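Side-chain contacts in vinylacetyl-CoA Delta-isomerase (Nitrosopumilus maritimus SCM1, PDB 6VJR), which binds FAD, iron and a [4Fe-4S] cluster and probably acts as an oxygen-tolerant 4-hydroxybutyryl-CoA dehydratase with vinylacetyl-CoA Delta-isomerase activity: residues S11-D16 with M34-I39; Y46-R51 with G91-T96; S159-D162 with L166-R169. All blocks are in the same frame, centred on the assembly; numbering follows the deposited sequence.

Interaction 1: residues S11-D16 with M34-I39; sequences SLRGRD and MIRPSI
L12 and I39 meet tip to tip, each reaching from its backbone toward the other. From CB, which points at the segment 34-39, the L12 chain goes to a CG lying beside its own backbone N. There it forks. CD1 continues the extended line, anti to CA (chi2 -179°), and touches both branches of I39, CG1 at 3.8 Å and the CG2 methyl at 3.9 Å from L12 CD1. I39 CD1 closes in at 4.0 Å from the same L12 CD1, so one methyl rests against three carbons of a beta-branched side chain. The other branch, CD2, turns back over the middle of the R15 guanidinium face, 3.7 Å above its plane. Leucine suits the place because its fork sends one methyl to a helix and the other to a flat cation. The helix is 36-51, in the N-terminal part of this 4-hydroxyphenylacetate 3-hydroxylase-like flavoprotein, and the contact joins its start to the loop after helix 5-11. Nearer the surface, R13 NH2 and R36 NH1 come within 4.3 Å. The closeness of these like charges is probably eased because R13 forms a salt bridge with D31, while R36 hydrogen-bonds N40 and the V30 carbonyl.

Interaction 2: residues Y46-R51 with G91-T96; sequences YDLALR and GQNTGT
N93 gives up the most surface here, and its amide meets R51 and L48 of the facing helix. N93 ND2 stands 3.6 Å from R51 NH1, near the plane of the guanidinium and at its edge, with the amide turned 56° from that plane. Both nitrogens are donors, so they do not bond each other; they share acceptors instead. One water accepts a hydrogen bond from each, 3.0 Å from R51 NH1 and 3.0 Å from N93 ND2, and lies in the guanidinium plane. E44, about two turns before R51 on the same helix, supplies the second shared acceptor: its OE2 forms a salt bridge with R51 NH1 and a hydrogen bond with N93 ND2. The short asparagine amide and the long arginine suit their places because both reach these acceptors. A bend at chi3 (-46°) folds the R51 chain back, laying one guanidinium face against its own helix. L48 CD1 comes within 4.2 Å of N93 ND2, and its apolar end also packs on K89 and L90, where leucine fits the buried side. The result is a water-bridged polar margin beside an apolar helix-helix seam, joining helix 36-51 to the end of helix 77-94, just ahead of the cluster-binding cysteines C97 and C101.

Interaction 3: residues S159-D162 with L166-R169; sequences SEQD and LFTR
Two successive turns shape Q161: CG sits beside the backbone N (chi1 -59°), and a further bend at chi2 (-67°) folds the side chain, which crosses those of L166 and F167 at about a right angle. The F167 ring, swung out beside its own backbone N, presents its edge to this folded chain. Q161 NE2 lies in the ring plane, 3.8 Å from F167 CE1, with the amide and ring planes 47° apart. This is not an amide resting on the aromatic face; it is van der Waals contact at the rim. Q161 CG adds to it, 4.0 Å from F167 CE1, while on the amide's other arm Q161 OE1 touches the methyl L166 CD1 at 3.9 Å. A flat ring edge and a branched methyl both fit against the folded glutamine in this buried site. NE2 donates to the carbonyl of D153 and, weakly, to that of K156. A leucine in place of Q161 would probably leave the D153 carbonyl without this donor and set that turn of the loop freer to move. D153 lies beside R154, which binds FAD, and F167 packs close to K151, another FAD-binding residue whose backbone is hydrogen-bonded to that of L166. L166 also packs on K408 of a neighbouring subunit. Glutamine suits this place because its methylenes can lie against a ring while its amide serves backbone carbonyls. The chemistry is thus divided: undirected van der Waals contact, from CG and both ends of the amide, joins the two segments, whereas the hydrogen bonds of NE2 go to the loop that carries K151 and R154.

The three contacts follow one another along the chain, each closing before the next opens, and all lie in the part related to the N-terminal region of 4-hydroxyphenylacetate 3-hydroxylase. Interactions 1 and 2 share helix 36-51: the first meets its start, the second its end, with centres about 18 Å apart and nearest atoms about 6 Å apart. That helix therefore ties the loop after helix 5-11 to helix 77-94, which leads to the [4Fe-4S] cluster. Interaction 3 stands apart, about 32 Å from interaction 1 and about 39 Å from interaction 2 between centres, in the long loop between strands 143-146 and 169-173. Interactions 2 and 3 fall on opposite sides of the chain's centre, one toward the cluster, the other beside FAD-binding residues.

Interaction 1: residues S11-D16 with M34-I39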
loop_
_atom_site.group_PDB
_atom_site.type_symbol
_atom_site.label_atom_id
_atom_site.label_comp_id
_atom_site.label_asym_id
_atom_site.label_seq_id
_atom_site.Cartn_x
_atom_site.Cartn_y
_atom_site.Cartn_z
ATOM N N SER A 11 -19.726 -14.115 40.867
ATOM C CA SER A 11 -21.040 -13.615 40.466
ATOM C C SER A 11 -21.579 -14.330 39.209
ATOM O O SER A 11 -22.790 -14.284 38.952
ATOM C CB SER A 11 -20.989 -12.106 40.180
ATOM O OG SER A 11 -20.479 -11.854 38.853
ATOM N N LEU A 12 -20.705 -15.029 38.458
ATOM C CA LEU A 12 -21.099 -15.732 37.226
ATOM C C LEU A 12 -21.511 -17.179 37.481
ATOM O O LEU A 12 -21.921 -17.876 36.543
ATOM C CB LEU A 12 -19.953 -15.745 36.212
ATOM C CG LEU A 12 -19.514 -14.389 35.664
ATOM C CD1 LEU A 12 -18.390 -14.573 34.662
ATOM C CD2 LEU A 12 -20.704 -13.660 35.065
ATOM N N ARG A 13 -21.286 -17.657 38.710
ATOM C CA ARG A 13 -21.539 -19.050 39.071
ATOM C C ARG A 13 -23.004 -19.261 39.438
ATOM O O ARG A 13 -23.642 -18.437 40.088
ATOM C CB ARG A 13 -20.687 -19.532 40.239
ATOM C CG ARG A 13 -19.213 -19.633 39.897
ATOM C CD ARG A 13 -18.445 -20.243 41.049
ATOM N NE ARG A 13 -17.014 -20.360 40.775
ATOM C CZ ARG A 13 -16.478 -21.319 40.035
ATOM N NH1 ARG A 13 -17.227 -22.286 39.531
ATOM N NH2 ARG A 13 -15.170 -21.332 39.852
ATOM N N GLY A 14 -23.528 -20.412 39.022
ATOM C CA GLY A 14 -24.825 -20.838 39.494
ATOM C C GLY A 14 -25.989 -20.136 38.807
ATOM O O GLY A 14 -27.085 -20.201 39.387
ATOM N N ARG A 15 -25.785 -19.535 37.604
ATOM C CA ARG A 15 -26.833 -18.726 36.982
ATOM C C ARG A 15 -27.769 -19.501 36.057
ATOM O O ARG A 15 -28.869 -19.033 35.718
ATOM C CB ARG A 15 -26.281 -17.528 36.223
ATOM C CG ARG A 15 -25.344 -16.699 37.094
ATOM C CD ARG A 15 -25.149 -15.301 36.516
ATOM N NE ARG A 15 -24.481 -15.367 35.214
ATOM C CZ ARG A 15 -24.335 -14.348 34.372
ATOM N NH1 ARG A 15 -24.722 -13.136 34.729
ATOM N NH2 ARG A 15 -23.776 -14.530 33.202
ATOM N N ASP A 16 -27.351 -20.683 35.633
ATOM C CA ASP A 16 -28.160 -21.499 34.721
ATOM C C ASP A 16 -28.708 -20.769 33.478
ATOM O O ASP A 16 -29.836 -21.030 33.035
ATOM C CB ASP A 16 -29.245 -22.242 35.485
ATOM C CG ASP A 16 -29.811 -23.446 34.737
ATOM O OD1 ASP A 16 -29.015 -24.144 34.039
ATOM O OD2 ASP A 16 -31.034 -23.688 34.852
ATOM N N MET A 34 -13.054 -23.651 27.468
ATOM C CA MET A 34 -13.101 -22.812 26.284
ATOM C C MET A 34 -13.594 -21.411 26.607
ATOM O O MET A 34 -13.262 -20.456 25.889
ATOM C CB MET A 34 -13.982 -23.437 25.200
ATOM C CG MET A 34 -13.947 -22.707 23.888
ATOM S SD MET A 34 -14.716 -23.631 22.557
ATOM C CE MET A 34 -15.493 -22.314 21.589
ATOM N N ILE A 35 -14.345 -21.289 27.696
ATOM C CA ILE A 35 -15.015 -20.053 28.069
ATOM C C ILE A 35 -14.221 -19.307 29.141
ATOM O O ILE A 35 -14.207 -18.070 29.173
ATOM C CB ILE A 35 -16.452 -20.348 28.510
ATOM C CG1 ILE A 35 -17.226 -21.127 27.428
ATOM C CG2 ILE A 35 -17.181 -19.068 28.939
ATOM C CD1 ILE A 35 -18.655 -21.471 27.824
ATOM N N ARG A 36 -13.532 -20.039 30.015
ATOM C CA ARG A 36 -12.890 -19.414 31.151
ATOM C C ARG A 36 -11.903 -18.322 30.713
ATOM O O ARG A 36 -11.812 -17.287 31.354
ATOM C CB ARG A 36 -12.234 -20.420 32.093
ATOM C CG ARG A 36 -11.501 -19.797 33.278
ATOM C CD ARG A 36 -12.404 -18.894 34.074
ATOM N NE ARG A 36 -11.738 -18.536 35.326
ATOM C CZ ARG A 36 -11.827 -19.192 36.470
ATOM N NH1 ARG A 36 -12.583 -20.261 36.560
ATOM N NH2 ARG A 36 -11.111 -18.812 37.502
ATOM N N PRO A 37 -11.112 -18.450 29.632
ATOM C CA PRO A 37 -10.176 -17.367 29.290
ATOM C C PRO A 37 -10.879 -16.029 29.054
ATOM O O PRO A 37 -10.346 -14.980 29.384
ATOM C CB PRO A 37 -9.479 -17.893 28.019
ATOM C CG PRO A 37 -9.554 -19.406 28.214
ATOM C CD PRO A 37 -10.934 -19.635 28.774
ATOM N N SER A 38 -12.083 -16.049 28.442
ATOM C CA SER A 38 -12.815 -14.803 28.255
ATOM C C SER A 38 -13.268 -14.187 29.586
ATOM O O SER A 38 -13.288 -12.963 29.748
ATOM C CB SER A 38 -13.980 -14.997 27.318
ATOM O OG SER A 38 -15.026 -15.824 27.803
ATOM N N ILE A 39 -13.649 -15.036 30.518
ATOM C CA ILE A 39 -13.992 -14.599 31.874
ATOM C C ILE A 39 -12.802 -13.920 32.536
ATOM O O ILE A 39 -12.940 -12.911 33.224
ATOM C CB ILE A 39 -14.594 -15.777 32.648
ATOM C CG1 ILE A 39 -15.996 -16.065 32.064
ATOM C CG2 ILE A 39 -14.630 -15.530 34.136
ATOM C CD1 ILE A 39 -16.573 -17.387 32.472
#

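Interaction 2: residues Y46-R51 with G91-T96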
loop_
_atom_site.group_PDB
_atom_site.type_symbol
_atom_site.label_atom_id
_atom_site.label_comp_id
_atom_site.label_asym_id
_atom_site.label_seq_id
_atom_site.Cartn_x
_atom_site.Cartn_y
_atom_site.Cartn_z
ATOM N N TYR A 46 -11.767 -5.534 36.390
ATOM C CA TYR A 46 -11.985 -5.216 37.790
ATOM C C TYR A 46 -10.651 -5.067 38.497
ATOM O O TYR A 46 -10.503 -4.174 39.311
ATOM C CB TYR A 46 -12.878 -6.272 38.444
ATOM C CG TYR A 46 -14.341 -6.322 38.020
ATOM C CD1 TYR A 46 -14.796 -7.079 36.954
ATOM C CD2 TYR A 46 -15.277 -5.593 38.724
ATOM C CE1 TYR A 46 -16.145 -7.117 36.616
ATOM C CE2 TYR A 46 -16.621 -5.655 38.439
ATOM C CZ TYR A 46 -17.068 -6.409 37.366
ATOM O OH TYR A 46 -18.409 -6.439 37.122
ATOM N N ASP A 47 -9.729 -5.998 38.263
ATOM C CA ASP A 47 -8.437 -5.970 38.942
ATOM C C ASP A 47 -7.659 -4.692 38.611
ATOM O O ASP A 47 -6.988 -4.122 39.451
ATOM C CB ASP A 47 -7.687 -7.275 38.710
ATOM C CG ASP A 47 -8.320 -8.510 39.361
ATOM O OD1 ASP A 47 -9.028 -8.366 40.423
ATOM O OD2 ASP A 47 -8.057 -9.630 38.844
ATOM N N LEU A 48 -7.692 -4.253 37.353
ATOM C CA LEU A 48 -6.996 -3.032 36.987
ATOM C C LEU A 48 -7.536 -1.826 37.762
ATOM O O LEU A 48 -6.757 -0.986 38.195
ATOM C CB LEU A 48 -7.060 -2.818 35.482
ATOM C CG LEU A 48 -6.422 -1.521 34.987
ATOM C CD1 LEU A 48 -4.938 -1.642 35.281
ATOM C CD2 LEU A 48 -6.672 -1.221 33.530
ATOM N N ALA A 49 -8.854 -1.763 37.972
ATOM C CA ALA A 49 -9.436 -0.667 38.740
ATOM C C ALA A 49 -8.935 -0.650 40.187
ATOM O O ALA A 49 -8.877 0.422 40.774
ATOM C CB ALA A 49 -10.944 -0.730 38.642
ATOM N N LEU A 50 -8.578 -1.819 40.757
ATOM C CA LEU A 50 -7.994 -1.884 42.092
ATOM C C LEU A 50 -6.530 -1.469 42.077
ATOM O O LEU A 50 -6.067 -0.822 43.004
ATOM C CB LEU A 50 -8.150 -3.305 42.634
ATOM C CG LEU A 50 -9.579 -3.698 43.030
ATOM C CD1 LEU A 50 -9.570 -5.136 43.472
ATOM C CD2 LEU A 50 -10.139 -2.796 44.128
ATOM N N ARG A 51 -5.775 -1.910 41.066
ATOM C CA ARG A 51 -4.348 -1.619 41.003
ATOM C C ARG A 51 -4.047 -0.189 40.572
ATOM O O ARG A 51 -3.048 0.366 40.995
ATOM C CB ARG A 51 -3.682 -2.564 40.012
ATOM C CG ARG A 51 -3.667 -3.969 40.580
ATOM C CD ARG A 51 -2.642 -4.836 39.863
ATOM N NE ARG A 51 -2.684 -4.723 38.410
ATOM C CZ ARG A 51 -3.507 -5.350 37.568
ATOM N NH1 ARG A 51 -3.511 -4.939 36.315
ATOM N NH2 ARG A 51 -4.276 -6.385 37.915
ATOM N N GLY A 91 -5.496 -3.893 26.725
ATOM C CA GLY A 91 -4.976 -4.631 25.584
ATOM C C GLY A 91 -3.560 -5.192 25.838
ATOM O O GLY A 91 -3.234 -6.341 25.501
ATOM N N GLN A 92 -2.686 -4.359 26.388
ATOM C CA GLN A 92 -1.349 -4.791 26.779
ATOM C C GLN A 92 -1.391 -5.939 27.793
ATOM O O GLN A 92 -0.560 -6.828 27.742
ATOM C CB GLN A 92 -0.551 -3.643 27.365
ATOM C CG GLN A 92 -0.167 -2.561 26.375
ATOM C CD GLN A 92 0.736 -1.513 26.977
ATOM O OE1 GLN A 92 0.994 -1.480 28.189
ATOM N NE2 GLN A 92 1.285 -0.707 26.100
ATOM N N ASN A 93 -2.291 -5.844 28.794
ATOM C CA ASN A 93 -2.345 -6.777 29.891
ATOM C C ASN A 93 -2.977 -8.121 29.542
ATOM O O ASN A 93 -2.634 -9.116 30.195
ATOM C CB ASN A 93 -3.110 -6.186 31.057
ATOM C CG ASN A 93 -2.422 -5.028 31.723
ATOM O OD1 ASN A 93 -1.287 -4.687 31.399
ATOM N ND2 ASN A 93 -3.094 -4.478 32.728
ATOM N N THR A 94 -3.836 -8.149 28.513
ATOM C CA THR A 94 -4.607 -9.335 28.217
ATOM C C THR A 94 -4.310 -9.885 26.832
ATOM O O THR A 94 -4.489 -11.082 26.631
ATOM C CB THR A 94 -6.099 -9.111 28.362
ATOM O OG1 THR A 94 -6.567 -8.228 27.359
ATOM C CG2 THR A 94 -6.518 -8.664 29.756
ATOM N N GLY A 95 -3.931 -9.016 25.909
ATOM C CA GLY A 95 -3.709 -9.435 24.539
ATOM C C GLY A 95 -4.965 -9.931 23.851
ATOM O O GLY A 95 -4.896 -10.646 22.843
ATOM N N THR A 96 -6.137 -9.537 24.338
ATOM C CA THR A 96 -7.350 -10.067 23.752
ATOM C C THR A 96 -8.447 -9.028 23.853
ATOM O O THR A 96 -8.221 -7.896 24.283
ATOM C CB THR A 96 -7.760 -11.372 24.446
ATOM O OG1 THR A 96 -8.754 -11.998 23.623
ATOM C CG2 THR A 96 -8.311 -11.095 25.830
HETATM O O HOH W 1 -1.665 -3.016 34.938
#

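Interaction 3: residues S159-D162 with L166-R169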
loop_
_atom_site.group_PDB
_atom_site.type_symbol
_atom_site.label_atom_id
_atom_site.label_comp_id
_atom_site.label_asym_id
_atom_site.label_seq_id
_atom_site.Cartn_x
_atom_site.Cartn_y
_atom_site.Cartn_z
ATOM N N SER A 159 -38.785 -4.332 7.759
ATOM C CA SER A 159 -40.148 -4.611 7.355
ATOM C C SER A 159 -40.240 -5.308 5.996
ATOM O O SER A 159 -41.346 -5.725 5.627
ATOM C CB SER A 159 -40.992 -3.368 7.366
ATOM O OG SER A 159 -40.546 -2.443 6.386
ATOM N N GLU A 160 -39.112 -5.444 5.276
ATOM C CA GLU A 160 -39.077 -6.077 3.959
ATOM C C GLU A 160 -38.517 -7.508 4.009
ATOM O O GLU A 160 -38.563 -8.234 3.008
ATOM C CB GLU A 160 -38.229 -5.282 2.963
ATOM C CG GLU A 160 -38.607 -3.811 2.798
ATOM C CD GLU A 160 -37.580 -2.899 2.115
ATOM O OE1 GLU A 160 -38.140 -2.084 1.369
ATOM O OE2 GLU A 160 -36.324 -2.903 2.286
ATOM N N GLN A 161 -38.002 -7.962 5.164
ATOM C CA GLN A 161 -37.533 -9.333 5.285
ATOM C C GLN A 161 -38.723 -10.294 5.201
ATOM O O GLN A 161 -39.852 -10.008 5.659
ATOM C CB GLN A 161 -36.801 -9.557 6.609
ATOM C CG GLN A 161 -35.584 -8.664 6.816
ATOM C CD GLN A 161 -34.465 -8.978 5.851
ATOM O OE1 GLN A 161 -34.246 -10.148 5.484
ATOM N NE2 GLN A 161 -33.730 -7.938 5.495
ATOM N N ASP A 162 -38.449 -11.471 4.647
ATOM C CA ASP A 162 -39.414 -12.553 4.541
ATOM C C ASP A 162 -39.820 -13.044 5.935
ATOM O O ASP A 162 -40.935 -13.483 6.127
ATOM C CB ASP A 162 -38.776 -13.693 3.760
ATOM C CG ASP A 162 -39.707 -14.710 3.117
ATOM O OD1 ASP A 162 -40.598 -14.280 2.367
ATOM O OD2 ASP A 162 -39.476 -15.934 3.315
ATOM N N LEU A 166 -35.888 -11.453 11.747
ATOM C CA LEU A 166 -34.476 -11.359 11.399
ATOM C C LEU A 166 -33.831 -10.061 11.886
ATOM O O LEU A 166 -32.594 -9.936 11.918
ATOM C CB LEU A 166 -34.244 -11.590 9.915
ATOM C CG LEU A 166 -34.504 -13.016 9.427
ATOM C CD1 LEU A 166 -34.602 -13.181 7.908
ATOM C CD2 LEU A 166 -33.396 -13.898 9.941
ATOM N N PHE A 167 -34.682 -9.109 12.285
ATOM C CA PHE A 167 -34.304 -8.008 13.147
ATOM C C PHE A 167 -35.221 -8.075 14.364
ATOM O O PHE A 167 -36.415 -8.390 14.233
ATOM C CB PHE A 167 -34.486 -6.650 12.455
ATOM C CG PHE A 167 -33.544 -6.338 11.309
ATOM C CD1 PHE A 167 -33.735 -6.931 10.062
ATOM C CD2 PHE A 167 -32.517 -5.432 11.457
ATOM C CE1 PHE A 167 -32.919 -6.607 9.002
ATOM C CE2 PHE A 167 -31.672 -5.140 10.391
ATOM C CZ PHE A 167 -31.907 -5.703 9.161
ATOM N N THR A 168 -34.684 -7.714 15.524
ATOM C CA THR A 168 -35.394 -7.798 16.792
ATOM C C THR A 168 -36.549 -6.792 16.868
ATOM O O THR A 168 -36.409 -5.611 16.547
ATOM C CB THR A 168 -34.375 -7.605 17.920
ATOM O OG1 THR A 168 -33.433 -8.672 17.884
ATOM C CG2 THR A 168 -35.022 -7.616 19.292
ATOM N N ARG A 169 -37.711 -7.281 17.295
ATOM C CA ARG A 169 -38.924 -6.474 17.293
ATOM C C ARG A 169 -39.808 -6.730 18.516
ATOM O O ARG A 169 -39.727 -7.759 19.180
ATOM C CB ARG A 169 -39.746 -6.775 16.042
ATOM C CG ARG A 169 -40.211 -8.227 16.000
ATOM C CD ARG A 169 -40.828 -8.570 14.662
ATOM N NE ARG A 169 -41.262 -9.970 14.550
ATOM C CZ ARG A 169 -42.525 -10.372 14.514
ATOM N NH1 ARG A 169 -43.453 -9.493 14.305
ATOM N NH2 ARG A 169 -42.851 -11.649 14.545
#